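Local structure of Non-sulfated chondroitin lyase E66 (Autographa californica nucleopolyhedrovirus, 3VSN) at residues G302-N307 with I375-A380; A365-N370 with S384-I389; R250-L255 with P295-R300. The protein cleaves non-sulfated chondroitin as a lyase of the baculovirus envelope, is essential for oral infectivity, and may digest the chondroitin sulfate barrier of the host midgut's peritrophic matrix. All coordinates share one frame; numbering follows the deposited sequence.

Contact 1: G302-N307 with I375-A380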
loop_
_atom_site.group_PDB
_atom_site.type_symbol
_atom_site.label_atom_id
_atom_site.label_comp_id
_atom_site.label_asym_id
_atom_site.label_seq_id
_atom_site.Cartn_x
_atom_site.Cartn_y
_atom_site.Cartn_z
ATOM N N GLY A 302 0.354 1.309 -11.365
ATOM C CA GLY A 302 -0.807 2.010 -10.828
ATOM C C GLY A 302 -1.849 1.005 -10.397
ATOM O O GLY A 302 -2.588 0.467 -11.225
ATOM N N THR A 303 -1.896 0.745 -9.094
ATOM C CA THR A 303 -2.795 -0.257 -8.536
ATOM C C THR A 303 -3.279 0.155 -7.147
ATOM O O THR A 303 -2.535 0.773 -6.380
ATOM C CB THR A 303 -2.126 -1.654 -8.482
ATOM O OG1 THR A 303 -3.018 -2.596 -7.881
ATOM C CG2 THR A 303 -0.810 -1.623 -7.690
ATOM N N LEU A 304 -4.530 -0.183 -6.840
ATOM C CA LEU A 304 -5.100 0.085 -5.520
ATOM C C LEU A 304 -5.388 -1.197 -4.734
ATOM O O LEU A 304 -6.105 -1.166 -3.734
ATOM C CB LEU A 304 -6.375 0.943 -5.628
ATOM C CG LEU A 304 -7.503 0.588 -6.612
ATOM C CD1 LEU A 304 -8.070 -0.816 -6.422
ATOM C CD2 LEU A 304 -8.619 1.623 -6.519
ATOM N N TYR A 305 -4.829 -2.318 -5.182
ATOM C CA TYR A 305 -5.191 -3.613 -4.613
ATOM C C TYR A 305 -4.016 -4.566 -4.475
ATOM O O TYR A 305 -3.159 -4.644 -5.353
ATOM C CB TYR A 305 -6.303 -4.258 -5.451
ATOM C CG TYR A 305 -6.756 -5.626 -4.974
ATOM C CD1 TYR A 305 -7.564 -5.763 -3.845
ATOM C CD2 TYR A 305 -6.385 -6.781 -5.665
ATOM C CE1 TYR A 305 -7.981 -7.010 -3.409
ATOM C CE2 TYR A 305 -6.798 -8.033 -5.237
ATOM C CZ TYR A 305 -7.597 -8.142 -4.113
ATOM O OH TYR A 305 -8.010 -9.383 -3.687
ATOM N N SER A 306 -3.994 -5.276 -3.351
ATOM C CA SER A 306 -3.100 -6.404 -3.127
ATOM C C SER A 306 -3.955 -7.558 -2.623
ATOM O O SER A 306 -4.752 -7.383 -1.696
ATOM C CB SER A 306 -2.033 -6.057 -2.088
ATOM O OG SER A 306 -1.389 -7.233 -1.610
ATOM N N ASN A 307 -3.799 -8.734 -3.225
ATOM C CA ASN A 307 -4.603 -9.881 -2.807
ATOM C C ASN A 307 -4.092 -10.580 -1.536
ATOM O O ASN A 307 -4.658 -11.591 -1.119
ATOM C CB ASN A 307 -4.836 -10.872 -3.967
ATOM C CG ASN A 307 -3.556 -11.514 -4.475
ATOM O OD1 ASN A 307 -2.498 -11.431 -3.847
ATOM N ND2 ASN A 307 -3.651 -12.171 -5.625
ATOM N N ILE A 375 -14.207 -3.705 -5.897
ATOM C CA ILE A 375 -12.809 -3.319 -6.054
ATOM C C ILE A 375 -12.500 -3.251 -7.550
ATOM O O ILE A 375 -12.228 -4.266 -8.194
ATOM C CB ILE A 375 -11.829 -4.257 -5.303
ATOM C CG1 ILE A 375 -12.166 -4.287 -3.804
ATOM C CG2 ILE A 375 -10.389 -3.801 -5.519
ATOM C CD1 ILE A 375 -11.400 -5.317 -2.996
ATOM N N ILE A 376 -12.582 -2.044 -8.094
ATOM C CA ILE A 376 -12.279 -1.805 -9.499
ATOM C C ILE A 376 -10.856 -1.277 -9.563
ATOM O O ILE A 376 -10.591 -0.169 -9.099
ATOM C CB ILE A 376 -13.245 -0.773 -10.123
ATOM C CG1 ILE A 376 -14.702 -1.201 -9.899
ATOM C CG2 ILE A 376 -12.932 -0.563 -11.605
ATOM C CD1 ILE A 376 -15.724 -0.123 -10.202
ATOM N N ASN A 377 -9.941 -2.074 -10.111
ATOM C CA ASN A 377 -8.548 -1.646 -10.222
ATOM C C ASN A 377 -8.322 -0.897 -11.530
ATOM O O ASN A 377 -9.124 -1.009 -12.457
ATOM C CB ASN A 377 -7.584 -2.832 -10.095
ATOM C CG ASN A 377 -6.268 -2.452 -9.428
ATOM O OD1 ASN A 377 -5.991 -1.276 -9.181
ATOM N ND2 ASN A 377 -5.449 -3.457 -9.133
ATOM N N TYR A 378 -7.238 -0.131 -11.593
ATOM C CA TYR A 378 -6.926 0.672 -12.775
ATOM C C TYR A 378 -6.391 -0.181 -13.922
ATOM O O TYR A 378 -5.854 -1.269 -13.706
ATOM C CB TYR A 378 -5.913 1.770 -12.429
ATOM C CG TYR A 378 -6.321 2.614 -11.242
ATOM C CD1 TYR A 378 -7.254 3.646 -11.384
ATOM C CD2 TYR A 378 -5.784 2.377 -9.977
ATOM C CE1 TYR A 378 -7.637 4.418 -10.297
ATOM C CE2 TYR A 378 -6.161 3.143 -8.883
ATOM C CZ TYR A 378 -7.091 4.157 -9.051
ATOM O OH TYR A 378 -7.467 4.915 -7.972
ATOM N N ASN A 379 -6.567 0.318 -15.142
ATOM C CA ASN A 379 -5.864 -0.205 -16.306
ATOM C C ASN A 379 -5.234 0.959 -17.082
ATOM O O ASN A 379 -5.356 2.115 -16.666
ATOM C CB ASN A 379 -6.786 -1.077 -17.181
ATOM C CG ASN A 379 -7.999 -0.322 -17.702
ATOM O OD1 ASN A 379 -7.867 0.685 -18.391
ATOM N ND2 ASN A 379 -9.187 -0.823 -17.390
ATOM N N ALA A 380 -4.559 0.664 -18.193
ATOM C CA ALA A 380 -3.859 1.698 -18.974
ATOM C C ALA A 380 -4.758 2.860 -19.411
ATOM O O ALA A 380 -4.283 3.982 -19.575
ATOM C CB ALA A 380 -3.162 1.079 -20.180
HETATM O O HOH W 1 -3.967 -1.958 -11.818
#
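T303 and L304 face N377 and Y378 across two loops that run nearly antiparallel, 167° apart, with CA atoms 6.0 Å apart for T303 and Y378, and neither loop forms regular strand here. The carboxamide of N377 fills the gap, using both its ends. Its ND2 donates to T303 OG1 at 2.9 Å, the hydroxyl lying in the amide plane, and its OD1 accepts from L304 N at 3.0 Å. L304 N gives the straighter bond; Y378 N adds a bent one from above the amide plane, on the opposite face. With acceptor and donor ends each matched, this amide orientation is probably favoured over the flipped one. T303 holds OG1 anti to its own nitrogen (chi1 178°), where it also accepts from Y305 N in an ST turn. Beside this polar core, L304 crosses Y378 at about a right angle, its CG 3.7 Å from CE2 of that ring. I375 sets CG2 3.8 Å from Y305 CD1, and the same methyl reaches L304 CD1. At the other end, water 1 donates to both G302 O and Y378 O; G302 lies about 7 Å from the side chain of R300, the transition-state stabiliser. The N377 amide thus takes the place of direct backbone bonds between the two loops.

Contact 2: A365-N370 with S384-I389; sequences ARRIWN and SFESGI
R367 turns CG anti to its backbone N (chi1 171°) and bends at chi2, as E386 does (chi1 -176°), and the two side chains meet at about a right angle. The result is a salt bridge from R367 NH1 to E386 OE2, 2.9 Å long with an N-H...O angle of 163°. OE2 lies at the edge of the guanidinium, in its plane, and is approached on its syn side; the two planes are clearly tilted against each other, and NH1 to OE2 is the one hydrogen bond between the groups, E386 OE1 staying 3.6 Å from R367 NH1. On its anti side OE2 also accepts from S387 N, tying the carboxylate to its own loop. W369 lies against the arginine: R367 CG sits 3.4 Å above the indole plane, over its centre, with W369 NE1 over one face of the guanidinium. Water 2 accepts from W369 NE1 and donates to E386 OE1, which also bonds Y378 OH, so both carboxylate oxygens have partners, which would be expected to stabilise a buried negative charge. The backbones join where R366 N donates to S387 O at 2.8 Å. This occurs at a type II turn from E386 to I389, whose G388 has positive phi and packs its CA 3.8 Å from R366 CB. Strand 367-370 edges a four-stranded antiparallel sheet, next to strand 335-340, and the turn leads into strand 390-391 of another. I368 and S387 both pack on strand 550-558, while R366 and I368 touch strand 452-461, so the contact lies between that first sheet and the seven-stranded one holding those two strands.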
loop_
_atom_site.group_PDB
_atom_site.type_symbol
_atom_site.label_atom_id
_atom_site.label_comp_id
_atom_site.label_asym_id
_atom_site.label_seq_id
_atom_site.Cartn_x
_atom_site.Cartn_y
_atom_site.Cartn_z
ATOM N N ALA A 365 -4.549 11.616 -5.924
ATOM C CA ALA A 365 -5.691 10.786 -5.520
ATOM C C ALA A 365 -6.258 11.306 -4.202
ATOM O O ALA A 365 -5.547 11.381 -3.198
ATOM C CB ALA A 365 -5.296 9.321 -5.390
ATOM N N ARG A 366 -7.531 11.690 -4.231
ATOM C CA ARG A 366 -8.257 12.160 -3.052
ATOM C C ARG A 366 -9.604 11.457 -3.050
ATOM O O ARG A 366 -10.609 12.003 -3.509
ATOM C CB ARG A 366 -8.439 13.685 -3.087
ATOM C CG ARG A 366 -7.152 14.487 -3.239
ATOM C CD ARG A 366 -6.285 14.404 -1.992
ATOM N NE ARG A 366 -5.163 15.340 -2.048
ATOM C CZ ARG A 366 -3.956 15.042 -2.523
ATOM N NH1 ARG A 366 -3.695 13.827 -2.997
ATOM N NH2 ARG A 366 -3.006 15.967 -2.529
ATOM N N ARG A 367 -9.606 10.229 -2.545
ATOM C CA ARG A 367 -10.721 9.310 -2.745
ATOM C C ARG A 367 -10.975 8.466 -1.497
ATOM O O ARG A 367 -10.045 8.122 -0.756
ATOM C CB ARG A 367 -10.434 8.415 -3.967
ATOM C CG ARG A 367 -11.396 7.255 -4.191
ATOM C CD ARG A 367 -12.771 7.683 -4.693
ATOM N NE ARG A 367 -13.679 6.535 -4.711
ATOM C CZ ARG A 367 -13.799 5.675 -5.721
ATOM N NH1 ARG A 367 -13.087 5.832 -6.832
ATOM N NH2 ARG A 367 -14.644 4.653 -5.623
ATOM N N ILE A 368 -12.246 8.175 -1.254
ATOM C CA ILE A 368 -12.634 7.173 -0.277
ATOM C C ILE A 368 -13.268 6.016 -1.039
ATOM O O ILE A 368 -13.943 6.223 -2.053
ATOM C CB ILE A 368 -13.588 7.731 0.806
ATOM C CG1 ILE A 368 -14.915 8.220 0.196
ATOM C CG2 ILE A 368 -12.892 8.834 1.593
ATOM C CD1 ILE A 368 -15.903 8.785 1.203
ATOM N N TRP A 369 -13.008 4.803 -0.570
ATOM C CA TRP A 369 -13.576 3.618 -1.177
ATOM C C TRP A 369 -14.476 2.951 -0.188
ATOM O O TRP A 369 -14.052 2.604 0.915
ATOM C CB TRP A 369 -12.478 2.658 -1.618
ATOM C CG TRP A 369 -11.659 3.142 -2.792
ATOM C CD1 TRP A 369 -11.921 2.950 -4.145
ATOM C CD2 TRP A 369 -10.400 3.903 -2.753
ATOM N NE1 TRP A 369 -10.944 3.526 -4.921
ATOM C CE2 TRP A 369 -10.001 4.108 -4.153
ATOM C CE3 TRP A 369 -9.596 4.416 -1.741
ATOM C CZ2 TRP A 369 -8.847 4.800 -4.497
ATOM C CZ3 TRP A 369 -8.433 5.108 -2.100
ATOM C CH2 TRP A 369 -8.071 5.297 -3.446
ATOM N N ASN A 370 -15.736 2.785 -0.580
ATOM C CA ASN A 370 -16.720 2.068 0.221
ATOM C C ASN A 370 -16.237 0.636 0.438
ATOM O O ASN A 370 -15.946 -0.072 -0.525
ATOM C CB ASN A 370 -18.079 2.085 -0.498
ATOM C CG ASN A 370 -19.219 1.604 0.380
ATOM O OD1 ASN A 370 -19.122 0.568 1.040
ATOM N ND2 ASN A 370 -20.317 2.352 0.381
ATOM N N SER A 384 -5.224 7.263 -15.391
ATOM C CA SER A 384 -5.048 8.713 -15.409
ATOM C C SER A 384 -6.154 9.447 -14.654
ATOM O O SER A 384 -6.093 10.664 -14.491
ATOM C CB SER A 384 -5.017 9.223 -16.852
ATOM O OG SER A 384 -3.861 8.767 -17.526
ATOM N N PHE A 385 -7.163 8.705 -14.206
ATOM C CA PHE A 385 -8.385 9.305 -13.688
ATOM C C PHE A 385 -8.752 8.766 -12.312
ATOM O O PHE A 385 -8.809 7.555 -12.096
ATOM C CB PHE A 385 -9.534 9.085 -14.679
ATOM C CG PHE A 385 -9.174 9.423 -16.104
ATOM C CD1 PHE A 385 -9.194 10.743 -16.544
ATOM C CD2 PHE A 385 -8.783 8.426 -16.995
ATOM C CE1 PHE A 385 -8.844 11.060 -17.846
ATOM C CE2 PHE A 385 -8.437 8.737 -18.304
ATOM C CZ PHE A 385 -8.470 10.055 -18.728
ATOM N N GLU A 386 -8.994 9.689 -11.386
ATOM C CA GLU A 386 -9.446 9.363 -10.038
ATOM C C GLU A 386 -9.882 10.652 -9.366
ATOM O O GLU A 386 -9.410 11.735 -9.728
ATOM C CB GLU A 386 -8.325 8.688 -9.230
ATOM C CG GLU A 386 -8.733 8.224 -7.833
ATOM C CD GLU A 386 -9.947 7.317 -7.849
ATOM O OE1 GLU A 386 -9.784 6.121 -8.169
ATOM O OE2 GLU A 386 -11.061 7.797 -7.546
ATOM N N SER A 387 -10.796 10.537 -8.404
ATOM C CA SER A 387 -11.206 11.674 -7.591
ATOM C C SER A 387 -9.964 12.394 -7.080
ATOM O O SER A 387 -9.055 11.761 -6.525
ATOM C CB SER A 387 -12.062 11.209 -6.411
ATOM O OG SER A 387 -13.253 10.588 -6.855
ATOM N N GLY A 388 -9.917 13.705 -7.289
ATOM C CA GLY A 388 -8.796 14.519 -6.825
ATOM C C GLY A 388 -7.770 14.884 -7.886
ATOM O O GLY A 388 -7.047 15.858 -7.725
ATOM N N ILE A 389 -7.685 14.098 -8.960
ATOM C CA ILE A 389 -6.687 14.354 -10.011
ATOM C C ILE A 389 -6.993 15.640 -10.789
ATOM O O ILE A 389 -8.125 15.863 -11.231
ATOM C CB ILE A 389 -6.511 13.144 -10.969
ATOM C CG1 ILE A 389 -5.920 11.944 -10.204
ATOM C CG2 ILE A 389 -5.624 13.517 -12.158
ATOM C CD1 ILE A 389 -5.638 10.708 -11.045
HETATM O O HOH W 2 -11.169 3.775 -7.794
#

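Contact 3: R250-L255 with P295-R300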
loop_
_atom_site.group_PDB
_atom_site.type_symbol
_atom_site.label_atom_id
_atom_site.label_comp_id
_atom_site.label_asym_id
_atom_site.label_seq_id
_atom_site.Cartn_x
_atom_site.Cartn_y
_atom_site.Cartn_z
ATOM N N ARG A 250 8.242 5.615 -1.795
ATOM C CA ARG A 250 7.265 4.879 -0.980
ATOM C C ARG A 250 6.848 3.636 -1.770
ATOM O O ARG A 250 6.215 3.755 -2.819
ATOM C CB ARG A 250 6.036 5.743 -0.658
ATOM C CG ARG A 250 6.326 7.019 0.127
ATOM C CD ARG A 250 5.066 7.870 0.289
ATOM N NE ARG A 250 5.389 9.229 0.722
ATOM C CZ ARG A 250 5.752 10.219 -0.095
ATOM N NH1 ARG A 250 5.826 10.019 -1.404
ATOM N NH2 ARG A 250 6.038 11.419 0.400
ATOM N N ALA A 251 7.214 2.452 -1.277
ATOM C CA ALA A 251 7.058 1.213 -2.052
ATOM C C ALA A 251 6.964 -0.026 -1.165
ATOM O O ALA A 251 7.958 -0.452 -0.571
ATOM C CB ALA A 251 8.209 1.062 -3.033
ATOM N N TYR A 252 5.774 -0.612 -1.099
ATOM C CA TYR A 252 5.521 -1.729 -0.198
ATOM C C TYR A 252 5.807 -3.109 -0.793
ATOM O O TYR A 252 5.710 -4.118 -0.088
ATOM C CB TYR A 252 4.095 -1.648 0.350
ATOM C CG TYR A 252 4.008 -0.795 1.596
ATOM C CD1 TYR A 252 4.176 0.594 1.534
ATOM C CD2 TYR A 252 3.780 -1.377 2.841
ATOM C CE1 TYR A 252 4.106 1.375 2.681
ATOM C CE2 TYR A 252 3.711 -0.606 3.988
ATOM C CZ TYR A 252 3.870 0.765 3.905
ATOM O OH TYR A 252 3.790 1.524 5.050
ATOM N N GLY A 253 6.179 -3.142 -2.073
ATOM C CA GLY A 253 6.460 -4.394 -2.781
ATOM C C GLY A 253 7.429 -5.327 -2.068
ATOM O O GLY A 253 7.194 -6.534 -2.002
ATOM N N TYR A 254 8.511 -4.765 -1.532
ATOM C CA TYR A 254 9.512 -5.537 -0.787
ATOM C C TYR A 254 8.912 -6.244 0.429
ATOM O O TYR A 254 9.200 -7.420 0.678
ATOM C CB TYR A 254 10.668 -4.630 -0.351
ATOM C CG TYR A 254 11.839 -5.339 0.306
ATOM C CD1 TYR A 254 12.726 -6.112 -0.445
ATOM C CD2 TYR A 254 12.073 -5.214 1.673
ATOM C CE1 TYR A 254 13.803 -6.752 0.154
ATOM C CE2 TYR A 254 13.153 -5.845 2.280
ATOM C CZ TYR A 254 14.015 -6.610 1.516
ATOM O OH TYR A 254 15.087 -7.241 2.119
ATOM N N LEU A 255 8.083 -5.524 1.180
ATOM C CA LEU A 255 7.406 -6.094 2.342
ATOM C C LEU A 255 6.334 -7.099 1.945
ATOM O O LEU A 255 6.245 -8.170 2.544
ATOM C CB LEU A 255 6.793 -4.999 3.225
ATOM C CG LEU A 255 7.718 -4.100 4.046
ATOM C CD1 LEU A 255 6.884 -3.214 4.962
ATOM C CD2 LEU A 255 8.717 -4.909 4.861
ATOM N N PRO A 295 -2.776 4.088 -4.007
ATOM C CA PRO A 295 -1.866 3.777 -5.121
ATOM C C PRO A 295 -0.451 4.335 -4.984
ATOM O O PRO A 295 0.490 3.707 -5.463
ATOM C CB PRO A 295 -2.566 4.393 -6.338
ATOM C CG PRO A 295 -4.011 4.427 -5.965
ATOM C CD PRO A 295 -4.042 4.682 -4.481
ATOM N N GLY A 296 -0.302 5.485 -4.329
ATOM C CA GLY A 296 1.004 6.141 -4.178
ATOM C C GLY A 296 2.102 5.335 -3.493
ATOM O O GLY A 296 3.282 5.656 -3.636
ATOM N N VAL A 297 1.730 4.296 -2.747
ATOM C CA VAL A 297 2.721 3.442 -2.069
ATOM C C VAL A 297 2.882 2.074 -2.750
ATOM O O VAL A 297 3.619 1.210 -2.268
ATOM C CB VAL A 297 2.415 3.254 -0.558
ATOM C CG1 VAL A 297 2.344 4.604 0.155
ATOM C CG2 VAL A 297 1.132 2.463 -0.347
ATOM N N MET A 298 2.199 1.892 -3.877
ATOM C CA MET A 298 2.172 0.599 -4.567
ATOM C C MET A 298 2.983 0.609 -5.868
ATOM O O MET A 298 3.766 1.528 -6.105
ATOM C CB MET A 298 0.724 0.150 -4.794
ATOM C CG MET A 298 -0.045 -0.113 -3.502
ATOM S SD MET A 298 0.568 -1.532 -2.562
ATOM C CE MET A 298 -0.272 -2.878 -3.395
ATOM N N SER A 299 2.809 -0.416 -6.700
ATOM C CA SER A 299 3.688 -0.606 -7.862
ATOM C C SER A 299 3.492 0.428 -8.978
ATOM O O SER A 299 2.463 1.107 -9.044
ATOM C CB SER A 299 3.592 -2.040 -8.398
ATOM O OG SER A 299 2.249 -2.443 -8.552
ATOM N N ARG A 300 4.492 0.531 -9.850
ATOM C CA ARG A 300 4.538 1.571 -10.881
ATOM C C ARG A 300 3.446 1.493 -11.954
ATOM O O ARG A 300 3.203 2.474 -12.653
ATOM C CB ARG A 300 5.916 1.596 -11.547
ATOM C CG ARG A 300 7.037 2.101 -10.651
ATOM C CD ARG A 300 8.377 2.025 -11.367
ATOM N NE ARG A 300 8.686 0.651 -11.759
ATOM C CZ ARG A 300 9.345 -0.222 -11.002
ATOM N NH1 ARG A 300 9.791 0.128 -9.802
ATOM N NH2 ARG A 300 9.564 -1.450 -11.454
HETATM O O HOH W 3 4.621 8.083 -3.507
#
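A251 and V297 bring their backbones to 4.9 Å between CA atoms, where the residues leading into helix 253-258 pass a 3-10 segment, 295-297. The direct backbone bond runs from Y252 N to V297 O, 3.1 Å long with an N-H...O angle of 152°, and the donor sits nearly in line with the carbonyl. Two CA-H...O contacts flank it: A251 CA lies 3.4 Å from the same V297 O, and V297 CA lies 3.6 Å from R250 O. The 3-10 turn is closed by M298 N donating to P295 O.

V297 carries the side-chain packing. With chi1 at -57°, CG1 stands anti to its carbonyl carbon and meets R250 CB at 3.9 Å, while CB packs obliquely against the ring of Y252, 3.8 Å from CD1. The tyrosine and valine lie side by side, pointing the same way, and the tyrosine hydroxyl continues past this contact to bond A282 O. R250 leads its extended chain away from V297; its NE bonds S325 O, and water 3 accepts from its NH1 while donating to G296 O. Through that water the arginine reaches the 3-10 segment a second time.

The two segments also hold Y254, the proton donor, and R300, the transition-state stabiliser, neither of which touches across this contact; R300 NE and NH1 form salt bridges with D352 and E350. A glycerol, probably from the crystallisation liquor, is hydrogen-bonded to M298 O and lies about 3 Å from the A251 side chain. Around the join, A251 pairs with Y243 of strand 243-245, on which Y254 also packs while touching helix 189-205; R250 and V297 rest on V340 of strand 335-340. The contact thus connects the helical N-terminal region to the strand-rich remainder.

Overall arrangement
Each contact touches the next: contact 3 lies nearest the annotated sites, with contacts 1 and 2 successively farther away. Contact 3 holds Y254 and R300, and its A251 side chain lies about 6 Å from those of H246 and E350. Contact 1 follows along the chain, its centre about 12 Å from that of contact 3; Y378 CE2 packs 3.8 Å from P295 CG, and T303 O lies 3.7 Å from M298 CB. Contact 2, away from the annotated sites, is centred about 12 Å from contact 1 and 17 Å from contact 3. Its segments alternate in sequence with those of contact 1, and L304 CD2 packs 3.4 Å from W369 NE1 where the two meet.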